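Flagellar regulatory protein C (Vibrio cholerae, PDB 4QHS) probably hydrolyses ATP through its heptameric AAA+ domain to activate sigma-54-dependent transcription of flagellar genes. Local coordinates at residues V241-I246 and S255-L260; N200-R205 and R235-V240; V41-P46 and E52-Y57; D193-L198 and K224-P229; I72-I77 and S119-N124. All blocks are in the same frame, centred on the assembly; numbering follows the deposited sequence.

Interaction 1 of 5, residues V241-I246 and S255-L260; sequences VQRALI and SEHILL
R243, on the last helix of the AAA+ lid domain, reaches out to S255 and H257 in the loop that follows the helix. Its CG is anti to the backbone N (chi1 -175°), which sends the chain toward the 255-260 loop. The extended first part of the chain brings R243 CD to 4.0 Å from S255 CB. The bend at chi3 (-61°) then turns the guanidinium toward the backbone of the same serine. R243 NH1 is 3.1 Å from S255 O, which lies oblique to the guanidinium plane. The two other guanidinium nitrogens point to a neighbouring subunit. R243 NH2 donates a hydrogen bond to N179 O of that chain, and R243 NE makes a weak one to V180 O. F181 of the same neighbour packs on R243. One arginine thus joins the lid helix, the C-terminal loop and the subunit interface of the ring. H257 is poorly ordered and follows a cis peptide bond, so its approach is less certain than the one at S255. Its ring presents an edge to the guanidinium, and R243 NE lies near the plane of that ring. H257 CD2 lies over one face of the guanidinium, near its border, 4.2 Å from R243 NE.

Interaction 2 of 5, residues N200-R205 and R235-V240; sequences NHLIER and RELDNV
In the helical lid of the AAA+ module, L202 of helix 195-208 packs against L237 and D238 of helix 233-247. The helices come nearest at L202 and D238, whose CA atoms are 6.9 Å apart. L202 carries the contact. Its CG sits anti to the carbonyl carbon (chi1 -74°). CD1 lies over L237 and the D238 backbone, CD2 against the D238 carboxylate. L202 CD1 is 4.0 Å from L237 CG and equally near D238 CA. On the other branch, L202 CD2 is 3.1 Å from D238 OD2. That approach is short, and perhaps partly a matter of the model. D238 OD1 is farther off, at 3.7 Å from L202 CD2. L237 is buried and turns the end of its side chain in toward L202, whereas D238 is partly exposed. The contact therefore grades from an apolar inner side to a polar outer one. On the outer side R205 NE remains 5.4 Å from D238 OD2, too far for a contact but near enough for a possible weak electrostatic pull. Inward, V241 adds to the packing on L202. The far face of helix 233-247 meets a neighbouring subunit, where R235 forms a salt bridge with E172 of that chain. R235 lies in a GNVRE sequence, consistent with the sensor II motif. Such leucine-mediated helix-helix packing belongs to the small helical lid of AAA+ ATPases.

Interaction 3 of 5, residues V41-P46 and E52-Y57; sequences VMILGP and EVMSRY
The end of I43 fills the tight part of this contact. I43 CD1 lies 3.6 Å from M54 CG and 3.9 Å from S55 CB, and all three residues are buried. I43 CG1 is anti to the carbonyl carbon, and chi2 (172°) extends the chain straight from the strand to the helix. M54 runs the other way, so the two side chains slide past each other. Its chain bends at chi2 and chi3, and none of its torsions sits at a staggered value, so its exact course is less certain. W185, L183 and A31 also touch it. S55 meets the same I43 methyl at about a right angle to M54. S55 OG is 4.1 Å from I43 CD1, but the hydroxyl is hydrogen-bonded to K51 O, one turn back in the helix. The contact joins the strand and the helix on the two sides of the P-loop, whose GPSGSGK sequence is the Walker A motif of the AAA+ fold. K51 NZ bonds to I43 O and G45 O, so in this nucleotide-free state the Walker A lysine is held by the backbone of the strand and loop. The packing ends toward the start of the helix. The E52 CB points away from the strand; the residue is exposed and poorly ordered. The nearest side-chain atom of E52 stays 7.6 Å from the 41-46 segment. Farther along the helix, Y57 OH is hydrogen-bonded to D32 OD1.

Interaction 4 of 5, residues D193-L198 and K224-P229; sequences DDIEPL and KLLNYP
I195 overlaps the end of L226 where two helices of the AAA+ lid domain meet. Helix 195-208 is at its first turn here, and helix 219-226 is at its last. The nearest CA atoms, those of I195 and L226, are 6.7 Å apart. One methyl of the leucine does most of the work. L226 CD2 lies 3.8 Å from I195 CB and as near to I195 CG2, so it rests on the branch point of the isoleucine. L226 CG is anti to its carbonyl carbon (chi1 -70°). Its chi2 puts CD1 anti to CA, and the other branch, CD2, faces helix 195-208. L225 packs more loosely from the same helix, with L225 CB 4.5 Å from I195 CG2. Its carbonyl is used by W230, which donates its indole NE1 to L225 O. On the interior side L225 touches V240 and L198 touches L237, so helix 233-247 completes the three-helix packing. Before the helix, D194 pairs with nearby R191 and bonds to S24 and A20 of the N-terminal part. On the partly exposed side, L226 CD2 also comes within 4.4 Å of E196 N.

Interaction 5 of 5, residues I72-I77 and S119-N124; sequences INCAAI and SEMDLN
C74 and A75 lie in a type I beta turn and face E120 and M121, in the segment that follows the Walker B strand of the AAA+ core. The first shell has three touches, all without hydrogen bonds. C74 SG meets the end of M121, 4.2 Å from its CE. A75 CB lies 3.9 Å from E120 CG. The backbone oxygen C74 O is 4.0 Å from E120 CB. M121 reaches the cysteine because its chain is fully extended beyond CG (chi2 -173°), which brings the methyl across to the sulfur. This inner pair is buried. The A75 and E120 pair lies on the outer side, and E120 is exposed.

The next shell sets the turn. N73 OD1 accepts from A75 N at 2.9 Å, an Asx turn, while A76 N bonds to N73 O. Together they fix C74 and A75 at the end of strand 69-73. That strand is joined to the Walker B strand by backbone bonds from I72 to L114 and D116, and from C74 to D116. A neighbouring subunit comes to the same turn, where its R171 donates to A75 O. On the other side D122 caps helix 123-135 through L125 N.

E120 bends at chi2, so its carboxylate leaves the turn and curls back to its own segment. R159 forms a long, weak ion pair with E120 OE2. S119 OG donates to E120 OE2 at 3.0 Å, from above the carboxylate plane, 49° out of it.

Overall arrangement
Interactions 1, 2 and 4 build the helical lid, and interactions 3 and 5 belong to the nucleotide-binding core. Within the lid the centres of interactions 1 and 2, and of 2 and 4, are 11 Å apart. The latter two share helix 195-208 and are tied by a probable hydrogen bond from Y228 OH to E236 OE2, 2.7 Å. Interactions 3 and 5 reach the same parallel sheet, their centres 16 Å apart. Interaction 3 joins the strand and helix that flank the Walker A loop. Its nearest atoms are about 7 Å from those of interaction 2, between lid and core, and a backbone hydrogen bond of R235 with G48 of the P-loop links the two parts. Interactions 1, 2 and 5 also touch a neighbouring subunit.

Interaction 1 of 5, residues V241-I246 and S255-L260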
# COMPACT_ATOMS: atom_id res chain seq x y z
N VAL A 241 0.89 49.86 -4.72
CA VAL A 241 1.67 51.02 -4.43
C VAL A 241 3.06 50.93 -4.99
O VAL A 241 3.54 51.85 -5.57
CB VAL A 241 1.75 51.26 -2.96
CG1 VAL A 241 2.64 52.41 -2.69
CG2 VAL A 241 0.40 51.55 -2.43
N GLN A 242 3.69 49.80 -4.81
CA GLN A 242 5.02 49.57 -5.35
C GLN A 242 5.02 49.65 -6.86
O GLN A 242 5.90 50.22 -7.44
CB GLN A 242 5.51 48.21 -4.94
CG GLN A 242 6.66 48.22 -4.03
CD GLN A 242 7.20 46.84 -3.76
OE1 GLN A 242 6.86 46.23 -2.77
NE2 GLN A 242 8.04 46.33 -4.64
N ARG A 243 4.04 49.04 -7.48
CA ARG A 243 3.87 49.12 -8.90
C ARG A 243 3.72 50.57 -9.31
O ARG A 243 4.31 51.01 -10.27
CB ARG A 243 2.64 48.32 -9.32
CG ARG A 243 2.41 48.21 -10.76
CD ARG A 243 1.11 47.54 -11.04
NE ARG A 243 1.09 46.20 -10.50
CZ ARG A 243 0.22 45.74 -9.63
NH1 ARG A 243 -0.75 46.50 -9.18
NH2 ARG A 243 0.31 44.52 -9.21
N ALA A 244 2.92 51.30 -8.57
CA ALA A 244 2.69 52.68 -8.88
C ALA A 244 3.97 53.48 -8.87
O ALA A 244 4.20 54.23 -9.76
CB ALA A 244 1.71 53.25 -7.95
N LEU A 245 4.79 53.31 -7.86
CA LEU A 245 6.05 53.99 -7.82
C LEU A 245 6.92 53.67 -9.02
O LEU A 245 7.64 54.50 -9.49
CB LEU A 245 6.80 53.66 -6.54
CG LEU A 245 6.27 54.27 -5.27
CD1 LEU A 245 7.05 53.84 -4.06
CD2 LEU A 245 6.33 55.73 -5.40
N ILE A 246 6.84 52.46 -9.53
CA ILE A 246 7.62 52.09 -10.69
C ILE A 246 7.14 52.78 -11.96
O ILE A 246 7.92 53.23 -12.75
CB ILE A 246 7.67 50.57 -10.89
CG1 ILE A 246 8.48 49.92 -9.78
CG2 ILE A 246 8.30 50.23 -12.18
CD1 ILE A 246 8.21 48.49 -9.61
N SER A 255 -2.42 50.55 -11.51
CA SER A 255 -3.13 49.43 -12.12
C SER A 255 -3.75 48.43 -11.16
O SER A 255 -3.19 48.11 -10.11
CB SER A 255 -2.17 48.69 -13.05
OG SER A 255 -1.62 49.56 -14.02
N GLU A 256 -4.92 47.93 -11.55
CA GLU A 256 -5.47 46.73 -10.92
C GLU A 256 -6.50 45.90 -11.73
O GLU A 256 -7.55 45.58 -11.19
CB GLU A 256 -6.10 47.12 -9.59
CG GLU A 256 -6.83 48.42 -9.63
CD GLU A 256 -6.88 49.10 -8.29
OE1 GLU A 256 -7.98 49.54 -7.91
OE2 GLU A 256 -5.82 49.19 -7.62
N HIS A 257 -6.22 45.50 -12.97
CA HIS A 257 -5.00 45.78 -13.74
C HIS A 257 -5.42 46.03 -15.20
O HIS A 257 -6.05 45.17 -15.81
CB HIS A 257 -4.00 44.61 -13.65
CG HIS A 257 -2.66 44.90 -14.26
ND1 HIS A 257 -2.42 44.83 -15.61
CD2 HIS A 257 -1.48 45.23 -13.69
CE1 HIS A 257 -1.15 45.12 -15.85
NE2 HIS A 257 -0.56 45.37 -14.70
N ILE A 258 -5.09 47.22 -15.72
CA ILE A 258 -5.63 47.74 -16.99
C ILE A 258 -7.17 47.72 -16.90
O ILE A 258 -7.89 47.53 -17.88
CB ILE A 258 -5.02 46.97 -18.25
CG1 ILE A 258 -4.70 47.94 -19.40
CG2 ILE A 258 -5.84 45.75 -18.72
CD1 ILE A 258 -5.90 48.51 -20.12
N LEU A 259 -7.64 47.99 -15.67
CA LEU A 259 -9.04 47.91 -15.22
C LEU A 259 -9.47 46.45 -15.02
O LEU A 259 -8.63 45.55 -14.96
CB LEU A 259 -9.99 48.63 -16.19
N LEU A 260 -10.77 46.23 -14.91
CA LEU A 260 -11.30 44.89 -14.67
C LEU A 260 -12.36 44.53 -15.71
O LEU A 260 -13.36 43.88 -15.39
CB LEU A 260 -11.88 44.79 -13.26

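Interaction 2 of 5, residues N200-R205 and R235-V240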
# COMPACT_ATOMS: atom_id res chain seq x y z
N ASN A 200 0.37 55.94 1.96
CA ASN A 200 1.46 56.87 2.05
C ASN A 200 2.61 56.28 2.81
O ASN A 200 3.74 56.48 2.48
CB ASN A 200 0.98 58.17 2.68
CG ASN A 200 0.31 59.07 1.70
OD1 ASN A 200 0.91 59.56 0.78
ND2 ASN A 200 -0.95 59.31 1.91
N HIS A 201 2.31 55.55 3.86
CA HIS A 201 3.36 54.96 4.66
C HIS A 201 4.22 54.07 3.80
O HIS A 201 5.43 54.06 3.91
CB HIS A 201 2.77 54.17 5.81
CG HIS A 201 3.76 53.83 6.86
ND1 HIS A 201 4.51 52.68 6.84
CD2 HIS A 201 4.15 54.50 7.97
CE1 HIS A 201 5.31 52.65 7.88
NE2 HIS A 201 5.11 53.75 8.59
N LEU A 202 3.57 53.32 2.94
CA LEU A 202 4.26 52.42 2.04
C LEU A 202 5.14 53.22 1.14
O LEU A 202 6.28 52.88 0.92
CB LEU A 202 3.26 51.66 1.22
CG LEU A 202 2.57 50.59 2.02
CD1 LEU A 202 1.38 50.10 1.30
CD2 LEU A 202 3.53 49.50 2.22
N ILE A 203 4.62 54.31 0.63
CA ILE A 203 5.43 55.16 -0.19
C ILE A 203 6.52 55.77 0.62
O ILE A 203 7.64 55.87 0.18
CB ILE A 203 4.61 56.25 -0.79
CG1 ILE A 203 3.45 55.67 -1.55
CG2 ILE A 203 5.40 57.02 -1.73
CD1 ILE A 203 3.06 56.47 -2.68
N GLU A 204 6.19 56.20 1.82
CA GLU A 204 7.15 56.84 2.67
C GLU A 204 8.20 55.84 3.11
O GLU A 204 9.38 56.11 3.04
CB GLU A 204 6.44 57.46 3.87
CG GLU A 204 7.25 57.57 5.14
CD GLU A 204 6.76 58.68 6.05
OE1 GLU A 204 7.40 58.94 7.08
OE2 GLU A 204 5.73 59.28 5.71
N ARG A 205 7.76 54.68 3.55
CA ARG A 205 8.65 53.65 4.02
C ARG A 205 9.68 53.21 3.00
O ARG A 205 10.79 52.82 3.33
CB ARG A 205 7.82 52.45 4.43
CG ARG A 205 8.14 51.17 3.74
CD ARG A 205 7.46 50.02 4.47
NE ARG A 205 7.84 48.72 3.96
CZ ARG A 205 8.69 47.89 4.55
NH1 ARG A 205 9.26 48.22 5.70
NH2 ARG A 205 8.97 46.73 4.00
N ARG A 235 -1.50 43.16 1.43
CA ARG A 235 -0.49 42.66 0.53
C ARG A 235 -0.75 43.09 -0.87
O ARG A 235 0.16 43.29 -1.62
CB ARG A 235 -0.44 41.14 0.58
CG ARG A 235 0.17 40.60 1.81
CD ARG A 235 0.76 39.27 1.58
NE ARG A 235 -0.26 38.26 1.49
CZ ARG A 235 -0.36 37.24 2.32
NH1 ARG A 235 0.48 37.08 3.30
NH2 ARG A 235 -1.32 36.37 2.15
N GLU A 236 -2.01 43.21 -1.21
CA GLU A 236 -2.40 43.64 -2.53
C GLU A 236 -2.07 45.10 -2.63
O GLU A 236 -1.60 45.54 -3.63
CB GLU A 236 -3.87 43.39 -2.77
CG GLU A 236 -4.33 43.75 -4.14
CD GLU A 236 -5.76 43.35 -4.43
OE1 GLU A 236 -6.55 43.21 -3.52
OE2 GLU A 236 -6.10 43.19 -5.59
N LEU A 237 -2.30 45.84 -1.57
CA LEU A 237 -2.09 47.26 -1.58
C LEU A 237 -0.62 47.53 -1.74
O LEU A 237 -0.23 48.38 -2.49
CB LEU A 237 -2.62 47.92 -0.32
CG LEU A 237 -2.33 49.39 -0.13
CD1 LEU A 237 -2.99 50.17 -1.21
CD2 LEU A 237 -2.84 49.85 1.17
N ASP A 238 0.17 46.77 -1.03
CA ASP A 238 1.59 46.90 -1.13
C ASP A 238 1.99 46.72 -2.56
O ASP A 238 2.76 47.47 -3.08
CB ASP A 238 2.29 45.89 -0.25
CG ASP A 238 3.51 46.46 0.39
OD1 ASP A 238 4.38 46.94 -0.32
OD2 ASP A 238 3.61 46.41 1.62
N ASN A 239 1.43 45.72 -3.22
CA ASN A 239 1.72 45.52 -4.61
C ASN A 239 1.39 46.72 -5.46
O ASN A 239 2.17 47.12 -6.28
CB ASN A 239 1.00 44.31 -5.14
CG ASN A 239 1.81 43.06 -5.05
OD1 ASN A 239 2.83 43.03 -4.41
ND2 ASN A 239 1.34 42.02 -5.68
N VAL A 240 0.20 47.27 -5.29
CA VAL A 240 -0.28 48.31 -6.15
C VAL A 240 0.57 49.56 -5.96
O VAL A 240 0.95 50.20 -6.89
CB VAL A 240 -1.74 48.59 -5.84
CG1 VAL A 240 -2.20 49.86 -6.47
CG2 VAL A 240 -2.59 47.45 -6.27

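Interaction 3 of 5, residues V41-P46 and E52-Y57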
# COMPACT_ATOMS: atom_id res chain seq x y z
N VAL A 41 -2.66 36.29 23.60
CA VAL A 41 -3.45 37.10 22.68
C VAL A 41 -3.57 36.43 21.31
O VAL A 41 -2.56 36.11 20.67
CB VAL A 41 -2.84 38.49 22.46
CG1 VAL A 41 -3.69 39.26 21.48
CG2 VAL A 41 -2.69 39.23 23.79
N MET A 42 -4.81 36.23 20.88
CA MET A 42 -5.09 35.68 19.55
C MET A 42 -5.50 36.80 18.60
O MET A 42 -6.48 37.50 18.85
CB MET A 42 -6.19 34.63 19.63
CG MET A 42 -6.55 34.03 18.28
SD MET A 42 -5.24 33.01 17.56
CE MET A 42 -5.07 31.82 18.89
N ILE A 43 -4.76 36.98 17.51
CA ILE A 43 -5.13 37.98 16.51
C ILE A 43 -5.74 37.33 15.27
O ILE A 43 -5.04 36.63 14.49
CB ILE A 43 -3.93 38.83 16.08
CG1 ILE A 43 -3.11 39.28 17.30
CG2 ILE A 43 -4.41 40.02 15.25
CD1 ILE A 43 -1.82 39.96 16.93
N LEU A 44 -7.04 37.55 15.12
CA LEU A 44 -7.84 37.00 14.03
C LEU A 44 -7.90 37.99 12.86
O LEU A 44 -7.52 39.16 13.01
CB LEU A 44 -9.25 36.65 14.52
CG LEU A 44 -9.23 35.74 15.76
CD1 LEU A 44 -10.61 35.55 16.37
CD2 LEU A 44 -8.61 34.40 15.41
N GLY A 45 -8.37 37.53 11.71
CA GLY A 45 -8.46 38.39 10.54
C GLY A 45 -7.75 37.77 9.36
O GLY A 45 -7.04 36.77 9.51
N PRO A 46 -7.94 38.34 8.17
CA PRO A 46 -7.29 37.71 7.02
C PRO A 46 -5.76 37.80 7.10
O PRO A 46 -5.23 38.66 7.81
CB PRO A 46 -7.83 38.51 5.82
CG PRO A 46 -8.35 39.81 6.42
CD PRO A 46 -8.84 39.44 7.79
N GLU A 52 1.06 41.58 11.54
CA GLU A 52 2.41 41.34 12.03
C GLU A 52 2.89 42.45 12.96
O GLU A 52 3.68 42.21 13.88
CB GLU A 52 3.38 41.18 10.85
CG GLU A 52 3.59 42.45 10.00
CD GLU A 52 2.49 42.68 8.97
OE1 GLU A 52 1.44 42.02 9.05
OE2 GLU A 52 2.69 43.53 8.08
N VAL A 53 2.38 43.66 12.74
CA VAL A 53 2.85 44.81 13.49
C VAL A 53 2.05 45.03 14.78
O VAL A 53 2.59 45.53 15.77
CB VAL A 53 2.82 46.10 12.63
CG1 VAL A 53 3.72 45.94 11.41
CG2 VAL A 53 1.39 46.46 12.22
N MET A 54 0.77 44.66 14.76
CA MET A 54 -0.09 44.77 15.93
C MET A 54 0.48 43.97 17.10
O MET A 54 0.46 44.41 18.25
CB MET A 54 -1.50 44.29 15.59
CG MET A 54 -2.23 43.58 16.72
SD MET A 54 -3.40 44.63 17.57
CE MET A 54 -4.92 43.77 17.17
N SER A 55 1.03 42.80 16.79
CA SER A 55 1.70 41.97 17.77
C SER A 55 2.98 42.63 18.28
O SER A 55 3.33 42.53 19.46
CB SER A 55 1.99 40.60 17.17
OG SER A 55 2.03 40.71 15.75
N ARG A 56 3.70 43.29 17.38
CA ARG A 56 4.92 43.95 17.78
C ARG A 56 4.56 45.18 18.62
O ARG A 56 5.27 45.55 19.55
CB ARG A 56 5.75 44.33 16.55
CG ARG A 56 7.24 44.53 16.84
CD ARG A 56 8.09 44.34 15.58
NE ARG A 56 7.92 43.01 15.00
CZ ARG A 56 7.41 42.78 13.80
NH1 ARG A 56 7.04 43.79 13.02
NH2 ARG A 56 7.28 41.53 13.36
N TYR A 57 3.42 45.78 18.29
CA TYR A 57 2.88 46.89 19.07
C TYR A 57 2.56 46.42 20.49
O TYR A 57 2.81 47.11 21.46
CB TYR A 57 1.64 47.44 18.39
CG TYR A 57 0.91 48.49 19.18
CD1 TYR A 57 0.02 48.14 20.19
CD2 TYR A 57 1.09 49.84 18.90
CE1 TYR A 57 -0.66 49.11 20.90
CE2 TYR A 57 0.40 50.81 19.60
CZ TYR A 57 -0.46 50.44 20.61
OH TYR A 57 -1.14 51.41 21.31

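Interaction 4 of 5, residues D193-L198 and K224-P229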
# COMPACT_ATOMS: atom_id res chain seq x y z
N ASP A 193 -10.94 53.81 5.88
CA ASP A 193 -10.27 55.01 6.33
C ASP A 193 -8.84 54.79 6.67
O ASP A 193 -8.17 55.69 7.11
CB ASP A 193 -10.97 55.61 7.54
CG ASP A 193 -12.13 56.49 7.17
OD1 ASP A 193 -12.13 57.11 6.11
OD2 ASP A 193 -13.06 56.57 7.97
N ASP A 194 -8.37 53.57 6.50
CA ASP A 194 -7.00 53.24 6.86
C ASP A 194 -6.12 53.25 5.64
O ASP A 194 -4.94 53.43 5.72
CB ASP A 194 -6.95 51.87 7.52
CG ASP A 194 -7.31 51.90 8.97
OD1 ASP A 194 -7.29 52.98 9.56
OD2 ASP A 194 -7.62 50.85 9.53
N ILE A 195 -6.76 53.07 4.50
CA ILE A 195 -6.11 52.93 3.21
C ILE A 195 -5.15 54.05 2.83
O ILE A 195 -3.99 53.81 2.62
CB ILE A 195 -7.17 52.75 2.16
CG1 ILE A 195 -7.76 51.37 2.28
CG2 ILE A 195 -6.61 52.88 0.82
CD1 ILE A 195 -9.07 51.24 1.66
N GLU A 196 -5.63 55.27 2.75
CA GLU A 196 -4.75 56.36 2.43
C GLU A 196 -3.61 56.51 3.41
O GLU A 196 -2.51 56.73 3.01
CB GLU A 196 -5.52 57.66 2.26
CG GLU A 196 -4.64 58.88 2.25
CD GLU A 196 -5.36 60.10 1.75
OE1 GLU A 196 -6.58 60.07 1.65
OE2 GLU A 196 -4.69 61.10 1.45
N PRO A 197 -3.86 56.39 4.69
CA PRO A 197 -2.77 56.51 5.65
C PRO A 197 -1.76 55.39 5.50
O PRO A 197 -0.58 55.60 5.66
CB PRO A 197 -3.48 56.38 6.99
CG PRO A 197 -4.85 56.69 6.74
CD PRO A 197 -5.16 56.62 5.31
N LEU A 198 -2.24 54.20 5.19
CA LEU A 198 -1.36 53.07 4.96
C LEU A 198 -0.59 53.25 3.67
O LEU A 198 0.60 53.07 3.63
CB LEU A 198 -2.17 51.77 4.93
CG LEU A 198 -1.40 50.48 5.08
CD1 LEU A 198 -0.48 50.51 6.24
CD2 LEU A 198 -2.35 49.36 5.21
N LYS A 224 -9.51 56.27 -6.36
CA LYS A 224 -9.39 55.02 -7.07
C LYS A 224 -8.95 53.96 -6.12
O LYS A 224 -9.46 52.88 -6.11
CB LYS A 224 -8.36 55.17 -8.15
CG LYS A 224 -8.18 53.98 -8.99
CD LYS A 224 -8.11 54.42 -10.40
CE LYS A 224 -7.16 53.62 -11.18
NZ LYS A 224 -6.67 54.38 -12.32
N LEU A 225 -7.98 54.29 -5.29
CA LEU A 225 -7.55 53.38 -4.23
C LEU A 225 -8.67 53.11 -3.20
O LEU A 225 -8.83 51.98 -2.74
CB LEU A 225 -6.31 53.94 -3.50
CG LEU A 225 -4.85 53.65 -3.91
CD1 LEU A 225 -4.66 52.29 -4.61
CD2 LEU A 225 -4.23 54.75 -4.72
N LEU A 226 -9.44 54.12 -2.84
CA LEU A 226 -10.45 53.96 -1.82
C LEU A 226 -11.62 53.14 -2.26
O LEU A 226 -12.27 52.56 -1.46
CB LEU A 226 -10.95 55.29 -1.35
CG LEU A 226 -9.96 56.11 -0.55
CD1 LEU A 226 -10.60 57.36 -0.11
CD2 LEU A 226 -9.53 55.35 0.65
N ASN A 227 -11.90 53.11 -3.54
CA ASN A 227 -13.10 52.48 -4.01
C ASN A 227 -12.87 51.08 -4.53
O ASN A 227 -13.66 50.58 -5.30
CB ASN A 227 -13.74 53.31 -5.12
CG ASN A 227 -14.67 54.40 -4.59
OD1 ASN A 227 -15.84 54.17 -4.34
ND2 ASN A 227 -14.14 55.59 -4.44
N TYR A 228 -11.79 50.45 -4.14
CA TYR A 228 -11.52 49.13 -4.61
C TYR A 228 -11.69 48.25 -3.43
O TYR A 228 -11.25 48.59 -2.36
CB TYR A 228 -10.10 49.07 -5.12
CG TYR A 228 -9.65 47.71 -5.55
CD1 TYR A 228 -10.28 47.06 -6.57
CD2 TYR A 228 -8.59 47.10 -4.95
CE1 TYR A 228 -9.87 45.84 -6.96
CE2 TYR A 228 -8.18 45.87 -5.35
CZ TYR A 228 -8.82 45.25 -6.36
OH TYR A 228 -8.43 44.03 -6.76
N PRO A 229 -12.36 47.12 -3.60
CA PRO A 229 -12.69 46.26 -2.46
C PRO A 229 -11.52 45.54 -1.81
O PRO A 229 -11.71 44.95 -0.77
CB PRO A 229 -13.67 45.28 -3.06
CG PRO A 229 -13.52 45.38 -4.44
CD PRO A 229 -13.07 46.71 -4.79

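Interaction 5 of 5, residues I72-I77 and S119-N124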
# COMPACT_ATOMS: atom_id res chain seq x y z
N ILE A 72 7.60 33.16 14.60
CA ILE A 72 7.67 32.03 13.66
C ILE A 72 6.35 31.90 12.88
O ILE A 72 5.27 32.09 13.43
CB ILE A 72 8.00 30.70 14.39
CG1 ILE A 72 7.88 29.52 13.43
CG2 ILE A 72 7.09 30.50 15.59
CD1 ILE A 72 8.58 28.26 13.92
N ASN A 73 6.45 31.61 11.59
CA ASN A 73 5.25 31.40 10.79
C ASN A 73 5.01 29.92 10.58
O ASN A 73 5.61 29.29 9.70
CB ASN A 73 5.33 32.12 9.45
CG ASN A 73 3.98 32.16 8.74
OD1 ASN A 73 3.19 31.21 8.80
ND2 ASN A 73 3.70 33.27 8.08
N CYS A 74 4.10 29.39 11.38
CA CYS A 74 3.72 27.99 11.36
C CYS A 74 3.25 27.47 10.00
O CYS A 74 3.16 26.27 9.80
CB CYS A 74 2.62 27.76 12.40
SG CYS A 74 3.03 28.43 14.04
N ALA A 75 2.94 28.36 9.07
CA ALA A 75 2.48 27.96 7.77
C ALA A 75 3.58 28.10 6.73
O ALA A 75 3.31 28.05 5.54
CB ALA A 75 1.25 28.79 7.35
N ALA A 76 4.82 28.32 7.17
CA ALA A 76 5.85 28.62 6.19
C ALA A 76 7.18 27.93 6.47
O ALA A 76 8.16 28.19 5.78
CB ALA A 76 6.06 30.13 6.09
N ILE A 77 7.22 27.05 7.46
CA ILE A 77 8.43 26.28 7.73
C ILE A 77 8.53 25.04 6.81
O ILE A 77 7.70 24.13 6.88
CB ILE A 77 8.48 25.83 9.20
CG1 ILE A 77 8.24 27.02 10.12
CG2 ILE A 77 9.82 25.16 9.49
CD1 ILE A 77 9.12 28.22 9.83
N SER A 119 -3.23 27.84 13.23
CA SER A 119 -4.18 26.81 12.88
C SER A 119 -3.56 25.73 12.03
O SER A 119 -4.21 24.81 11.68
CB SER A 119 -5.37 27.42 12.17
OG SER A 119 -5.02 27.90 10.92
N GLU A 120 -2.28 25.84 11.72
CA GLU A 120 -1.66 24.88 10.82
C GLU A 120 -0.85 23.84 11.58
O GLU A 120 -0.25 22.95 10.98
CB GLU A 120 -0.80 25.61 9.79
CG GLU A 120 -1.59 26.58 8.90
CD GLU A 120 -2.92 26.01 8.40
OE1 GLU A 120 -2.97 24.82 8.01
OE2 GLU A 120 -3.93 26.75 8.40
N MET A 121 -0.84 23.95 12.90
CA MET A 121 -0.27 22.89 13.71
C MET A 121 -1.12 21.64 13.67
O MET A 121 -2.32 21.70 13.93
CB MET A 121 -0.14 23.31 15.15
CG MET A 121 0.76 24.44 15.40
SD MET A 121 0.88 24.60 17.17
CE MET A 121 2.17 25.84 17.23
N ASP A 122 -0.50 20.50 13.43
CA ASP A 122 -1.21 19.24 13.60
C ASP A 122 -1.54 19.03 15.08
O ASP A 122 -0.98 19.69 15.97
CB ASP A 122 -0.42 18.05 13.03
CG ASP A 122 0.87 17.75 13.79
OD1 ASP A 122 0.87 17.65 15.04
OD2 ASP A 122 1.90 17.58 13.11
N LEU A 123 -2.43 18.08 15.31
CA LEU A 123 -2.98 17.79 16.63
C LEU A 123 -1.91 17.37 17.65
O LEU A 123 -1.94 17.79 18.80
CB LEU A 123 -4.05 16.70 16.49
CG LEU A 123 -5.36 17.19 15.85
CD1 LEU A 123 -6.37 16.03 15.66
CD2 LEU A 123 -5.98 18.29 16.68
N ASN A 124 -0.95 16.55 17.23
CA ASN A 124 0.15 16.18 18.10
C ASN A 124 0.93 17.40 18.58
O ASN A 124 1.25 17.55 19.76
CB ASN A 124 1.10 15.23 17.38
CG ASN A 124 2.17 14.68 18.29
OD1 ASN A 124 1.87 13.91 19.20
ND2 ASN A 124 3.41 15.08 18.07